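Local coordinates for 462aa long hypothetical selenium-binding protein (Sulfolobus tokodaii, PDB 2ECE), which is of unknown function but, as a beta-propeller member of the selenium-binding protein family, may bind selenium, at residues E72-A84 / H445-Y459. Sequence-based numbering, arbitrary orientation.
Sequences ELHHFGWNACSSA and HQVRLSGGDASSDSY
Gln446 N donates to His74 O (3.2 Å) where residues 72-84 run beside residues 445-449, and side chains of the strand continue the bonding to the backbone of Phe76. The side chain of the same Gln446 reaches two residues further, OE1 accepting the N-H of Phe76 (2.8 Å), which lies in the plane of the amide carbonyl. Gln446 reaches it with CG anti to its own N (chi1 -168°) and the chain extended, its amide passing over one face of the His75 ring. Arg448 NE then donates to Phe76 O (2.8 Å), close to the guanidinium plane, while NH1 and NH2 both grip Ser455 OG, itself hydrogen-bonded to Glu387, and NH1 forms a salt bridge with Asp453 OD1. NE, NH1 and NH2 all have partners, which fixes the rotation of the guanidinium.

Among the rings, His74 and His445 stack face to face, centroids 3.7 Å apart and planes at 28°, and the His75 ring meets His445 rim to rim. Arg448 CD sits over the centre of the Phe76 ring in a CH-pi contact.

Two waters bridge the segments at Trp78: one joins its backbone N to Ser456 O, the other its NE1 to Leu449 O and Asp453 OD2. Farther along, Asp457 OD2 accepts from both N and OG of Ser82 (2.9 Å each), the N-H from above the carboxylate plane; Arg95 adds a salt bridge to this oxygen, and Ser82 OG is also hydrogen-bonded to Tyr13 N. Cys81, disulfide-bonded to Cys145, packs its CB against the same carboxylate.

Strand 443-449 pairs antiparallel with 27-33, completing the blade of 44-49 and 60-65, the "velcro" closure of beta-propellers; 77-78 starts the next blade.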
loop_
_atom_site.group_PDB
_atom_site.type_symbol
_atom_site.label_atom_id
_atom_site.label_comp_id
_atom_site.label_asym_id
_atom_site.label_seq_id
_atom_site.Cartn_x
_atom_site.Cartn_y
_atom_site.Cartn_z
ATOM N N GLU A 72 -7.526 -12.562 -4.710
ATOM C CA GLU A 72 -7.077 -11.244 -5.162
ATOM C C GLU A 72 -6.198 -10.694 -4.050
ATOM O O GLU A 72 -6.626 -9.858 -3.251
ATOM C CB GLU A 72 -8.226 -10.269 -5.472
ATOM C CG GLU A 72 -7.770 -8.806 -5.802
ATOM C CD GLU A 72 -7.881 -8.404 -7.287
ATOM O OE1 GLU A 72 -8.882 -8.763 -7.945
ATOM O OE2 GLU A 72 -6.975 -7.701 -7.796
ATOM N N LEU A 73 -4.973 -11.211 -3.974
ATOM C CA LEU A 73 -4.023 -10.734 -2.974
ATOM C C LEU A 73 -3.718 -9.305 -3.356
ATOM O O LEU A 73 -3.832 -8.932 -4.537
ATOM C CB LEU A 73 -2.733 -11.559 -2.976
ATOM C CG LEU A 73 -2.833 -12.987 -2.422
ATOM C CD1 LEU A 73 -1.456 -13.474 -2.005
ATOM C CD2 LEU A 73 -3.762 -13.013 -1.217
ATOM N N HIS A 74 -3.469 -8.475 -2.351
ATOM C CA HIS A 74 -3.170 -7.075 -2.636
ATOM C C HIS A 74 -2.161 -6.509 -1.612
ATOM O O HIS A 74 -0.949 -6.579 -1.793
ATOM C CB HIS A 74 -4.509 -6.394 -2.513
ATOM C CG HIS A 74 -4.583 -5.003 -3.047
ATOM N ND1 HIS A 74 -4.902 -4.733 -4.359
ATOM C CD2 HIS A 74 -4.526 -3.805 -2.420
ATOM C CE1 HIS A 74 -5.041 -3.428 -4.517
ATOM N NE2 HIS A 74 -4.817 -2.841 -3.356
ATOM N N HIS A 75 -2.689 -6.231 -0.430
ATOM C CA HIS A 75 -1.895 -5.653 0.656
ATOM C C HIS A 75 -1.848 -6.691 1.771
ATOM O O HIS A 75 -2.759 -7.510 1.895
ATOM C CB HIS A 75 -2.543 -4.357 1.209
ATOM C CG HIS A 75 -2.203 -3.112 0.438
ATOM N ND1 HIS A 75 -1.738 -3.136 -0.860
ATOM C CD2 HIS A 75 -2.287 -1.801 0.781
ATOM C CE1 HIS A 75 -1.548 -1.898 -1.282
ATOM N NE2 HIS A 75 -1.873 -1.069 -0.305
ATOM N N PHE A 76 -0.772 -6.685 2.549
ATOM C CA PHE A 76 -0.640 -7.601 3.682
ATOM C C PHE A 76 0.338 -7.027 4.702
ATOM O O PHE A 76 1.025 -6.045 4.429
ATOM C CB PHE A 76 -0.205 -9.017 3.245
ATOM C CG PHE A 76 1.189 -9.103 2.673
ATOM C CD1 PHE A 76 1.462 -8.638 1.392
ATOM C CD2 PHE A 76 2.224 -9.674 3.414
ATOM C CE1 PHE A 76 2.748 -8.739 0.848
ATOM C CE2 PHE A 76 3.520 -9.781 2.885
ATOM C CZ PHE A 76 3.779 -9.311 1.599
ATOM N N GLY A 77 0.399 -7.625 5.883
ATOM C CA GLY A 77 1.299 -7.110 6.897
ATOM C C GLY A 77 1.675 -8.132 7.945
ATOM O O GLY A 77 1.288 -9.292 7.853
ATOM N N TRP A 78 2.441 -7.696 8.939
ATOM C CA TRP A 78 2.880 -8.576 10.019
ATOM C C TRP A 78 1.909 -8.603 11.184
ATOM O O TRP A 78 1.148 -7.660 11.389
ATOM C CB TRP A 78 4.239 -8.123 10.549
ATOM C CG TRP A 78 5.328 -8.149 9.533
ATOM C CD1 TRP A 78 5.784 -7.101 8.790
ATOM C CD2 TRP A 78 6.139 -9.273 9.189
ATOM N NE1 TRP A 78 6.839 -7.502 8.010
ATOM C CE2 TRP A 78 7.080 -8.832 8.235
ATOM C CE3 TRP A 78 6.164 -10.614 9.598
ATOM C CZ2 TRP A 78 8.042 -9.684 7.680
ATOM C CZ3 TRP A 78 7.125 -11.464 9.045
ATOM C CH2 TRP A 78 8.048 -10.991 8.098
ATOM N N ASN A 79 1.957 -9.684 11.960
ATOM C CA ASN A 79 1.098 -9.826 13.130
ATOM C C ASN A 79 1.541 -8.828 14.203
ATOM O O ASN A 79 0.723 -8.294 14.946
ATOM C CB ASN A 79 1.189 -11.252 13.694
ATOM C CG ASN A 79 2.567 -11.570 14.248
ATOM O OD1 ASN A 79 3.554 -11.566 13.515
ATOM N ND2 ASN A 79 2.640 -11.843 15.550
ATOM N N ALA A 80 2.846 -8.582 14.280
ATOM C CA ALA A 80 3.386 -7.656 15.270
ATOM C C ALA A 80 4.606 -6.934 14.725
ATOM O O ALA A 80 5.319 -7.450 13.861
ATOM C CB ALA A 80 3.757 -8.408 16.558
ATOM N N CYS A 81 4.847 -5.736 15.241
ATOM C CA CYS A 81 5.983 -4.962 14.790
ATOM C C CYS A 81 6.489 -3.989 15.855
ATOM O O CYS A 81 6.196 -4.160 17.034
ATOM C CB CYS A 81 5.618 -4.241 13.494
ATOM S SG CYS A 81 4.137 -3.182 13.516
ATOM N N SER A 82 7.244 -2.972 15.443
ATOM C CA SER A 82 7.810 -2.009 16.391
ATOM C C SER A 82 6.813 -1.388 17.370
ATOM O O SER A 82 7.187 -0.973 18.472
ATOM C CB SER A 82 8.550 -0.903 15.632
ATOM O OG SER A 82 9.673 -1.438 14.949
ATOM N N SER A 83 5.547 -1.323 16.970
ATOM C CA SER A 83 4.510 -0.750 17.819
ATOM C C SER A 83 4.381 -1.508 19.141
ATOM O O SER A 83 3.814 -0.985 20.098
ATOM C CB SER A 83 3.168 -0.765 17.090
ATOM O OG SER A 83 2.798 -2.096 16.751
ATOM N N ALA A 84 4.909 -2.731 19.190
ATOM C CA ALA A 84 4.840 -3.546 20.406
ATOM C C ALA A 84 5.665 -2.955 21.550
ATOM O O ALA A 84 5.459 -3.304 22.715
ATOM C CB ALA A 84 5.314 -4.970 20.116
ATOM N N HIS A 445 1.996 -7.309 -6.317
ATOM C CA HIS A 445 1.468 -6.157 -5.601
ATOM C C HIS A 445 2.363 -5.720 -4.431
ATOM O O HIS A 445 3.543 -5.409 -4.623
ATOM C CB HIS A 445 0.040 -6.436 -5.106
ATOM C CG HIS A 445 -0.797 -5.201 -4.974
ATOM N ND1 HIS A 445 -1.587 -4.727 -6.000
ATOM C CD2 HIS A 445 -0.899 -4.293 -3.974
ATOM C CE1 HIS A 445 -2.136 -3.581 -5.641
ATOM N NE2 HIS A 445 -1.734 -3.294 -4.416
ATOM N N GLN A 446 1.826 -5.706 -3.218
ATOM C CA GLN A 446 2.624 -5.232 -2.085
ATOM C C GLN A 446 3.848 -6.061 -1.735
ATOM O O GLN A 446 3.855 -7.284 -1.857
ATOM C CB GLN A 446 1.757 -5.063 -0.839
ATOM C CG GLN A 446 2.482 -4.306 0.278
ATOM C CD GLN A 446 1.531 -3.706 1.281
ATOM O OE1 GLN A 446 0.675 -4.402 1.837
ATOM N NE2 GLN A 446 1.672 -2.409 1.525
ATOM N N VAL A 447 4.888 -5.366 -1.295
ATOM C CA VAL A 447 6.142 -5.995 -0.911
ATOM C C VAL A 447 6.422 -5.733 0.564
ATOM O O VAL A 447 6.270 -4.610 1.036
ATOM C CB VAL A 447 7.315 -5.426 -1.756
ATOM C CG1 VAL A 447 8.648 -5.954 -1.247
ATOM C CG2 VAL A 447 7.128 -5.807 -3.216
ATOM N N ARG A 448 6.810 -6.775 1.293
ATOM C CA ARG A 448 7.162 -6.628 2.701
ATOM C C ARG A 448 8.569 -7.186 2.861
ATOM O O ARG A 448 8.823 -8.351 2.553
ATOM C CB ARG A 448 6.190 -7.386 3.624
ATOM C CG ARG A 448 5.246 -6.462 4.414
ATOM C CD ARG A 448 4.149 -5.882 3.517
ATOM N NE ARG A 448 3.440 -4.743 4.109
ATOM C CZ ARG A 448 3.919 -3.503 4.159
ATOM N NH1 ARG A 448 5.115 -3.228 3.654
ATOM N NH2 ARG A 448 3.197 -2.535 4.704
ATOM N N LEU A 449 9.484 -6.351 3.336
ATOM C CA LEU A 449 10.867 -6.774 3.513
ATOM C C LEU A 449 11.086 -7.436 4.873
ATOM O O LEU A 449 10.575 -6.969 5.893
ATOM C CB LEU A 449 11.798 -5.566 3.365
ATOM C CG LEU A 449 11.613 -4.739 2.086
ATOM C CD1 LEU A 449 12.521 -3.510 2.131
ATOM C CD2 LEU A 449 11.925 -5.604 0.863
ATOM N N SER A 450 11.838 -8.530 4.886
ATOM C CA SER A 450 12.123 -9.226 6.134
ATOM C C SER A 450 12.770 -8.224 7.091
ATOM O O SER A 450 13.664 -7.479 6.701
ATOM C CB SER A 450 13.070 -10.405 5.885
ATOM O OG SER A 450 14.279 -9.979 5.275
ATOM N N GLY A 451 12.303 -8.188 8.335
ATOM C CA GLY A 451 12.870 -7.254 9.294
ATOM C C GLY A 451 12.178 -5.901 9.323
ATOM O O GLY A 451 12.570 -5.014 10.080
ATOM N N GLY A 452 11.148 -5.735 8.497
ATOM C CA GLY A 452 10.425 -4.474 8.469
ATOM C C GLY A 452 10.877 -3.520 7.376
ATOM O O GLY A 452 12.003 -3.607 6.893
ATOM N N ASP A 453 9.990 -2.611 6.982
ATOM C CA ASP A 453 10.299 -1.636 5.950
ATOM C C ASP A 453 9.660 -0.293 6.277
ATOM O O ASP A 453 9.206 -0.068 7.400
ATOM C CB ASP A 453 9.825 -2.140 4.579
ATOM C CG ASP A 453 8.401 -2.658 4.611
ATOM O OD1 ASP A 453 7.505 -1.875 4.967
ATOM O OD2 ASP A 453 8.182 -3.849 4.286
ATOM N N ALA A 454 9.616 0.596 5.291
ATOM C CA ALA A 454 9.072 1.933 5.484
ATOM C C ALA A 454 7.551 2.073 5.615
ATOM O O ALA A 454 7.067 3.165 5.929
ATOM C CB ALA A 454 9.572 2.844 4.368
ATOM N N SER A 455 6.790 1.006 5.377
ATOM C CA SER A 455 5.334 1.113 5.490
ATOM C C SER A 455 4.729 0.005 6.343
ATOM O O SER A 455 3.508 -0.104 6.458
ATOM C CB SER A 455 4.679 1.091 4.103
ATOM O OG SER A 455 4.625 -0.224 3.572
ATOM N N SER A 456 5.585 -0.797 6.957
ATOM C CA SER A 456 5.128 -1.911 7.775
ATOM C C SER A 456 5.070 -1.620 9.271
ATOM O O SER A 456 4.293 -2.251 9.987
ATOM C CB SER A 456 6.043 -3.114 7.563
ATOM O OG SER A 456 7.328 -2.854 8.103
ATOM N N ASP A 457 5.892 -0.674 9.731
ATOM C CA ASP A 457 5.985 -0.335 11.151
ATOM C C ASP A 457 5.708 1.119 11.505
ATOM O O ASP A 457 5.974 2.024 10.721
ATOM C CB ASP A 457 7.394 -0.645 11.676
ATOM C CG ASP A 457 7.708 -2.119 11.708
ATOM O OD1 ASP A 457 7.455 -2.807 10.697
ATOM O OD2 ASP A 457 8.225 -2.582 12.745
ATOM N N SER A 458 5.177 1.329 12.704
ATOM C CA SER A 458 4.947 2.676 13.216
ATOM C C SER A 458 5.712 2.653 14.540
ATOM O O SER A 458 5.894 1.592 15.135
ATOM C CB SER A 458 3.455 2.971 13.425
ATOM O OG SER A 458 2.843 2.015 14.264
ATOM N N TYR A 459 6.178 3.807 14.994
ATOM C CA TYR A 459 6.973 3.842 16.214
ATOM C C TYR A 459 6.388 4.703 17.334
ATOM O O TYR A 459 5.598 5.616 17.080
ATOM C CB TYR A 459 8.381 4.308 15.847
ATOM C CG TYR A 459 8.907 3.613 14.605
ATOM C CD1 TYR A 459 8.661 4.133 13.330
ATOM C CD2 TYR A 459 9.580 2.397 14.697
ATOM C CE1 TYR A 459 9.066 3.455 12.180
ATOM C CE2 TYR A 459 9.990 1.708 13.552
ATOM C CZ TYR A 459 9.727 2.242 12.302
ATOM O OH TYR A 459 10.108 1.552 11.178
HETATM O O HOH W 1 3.040 -4.741 8.684
HETATM O O HOH W 2 8.235 -5.816 6.396
#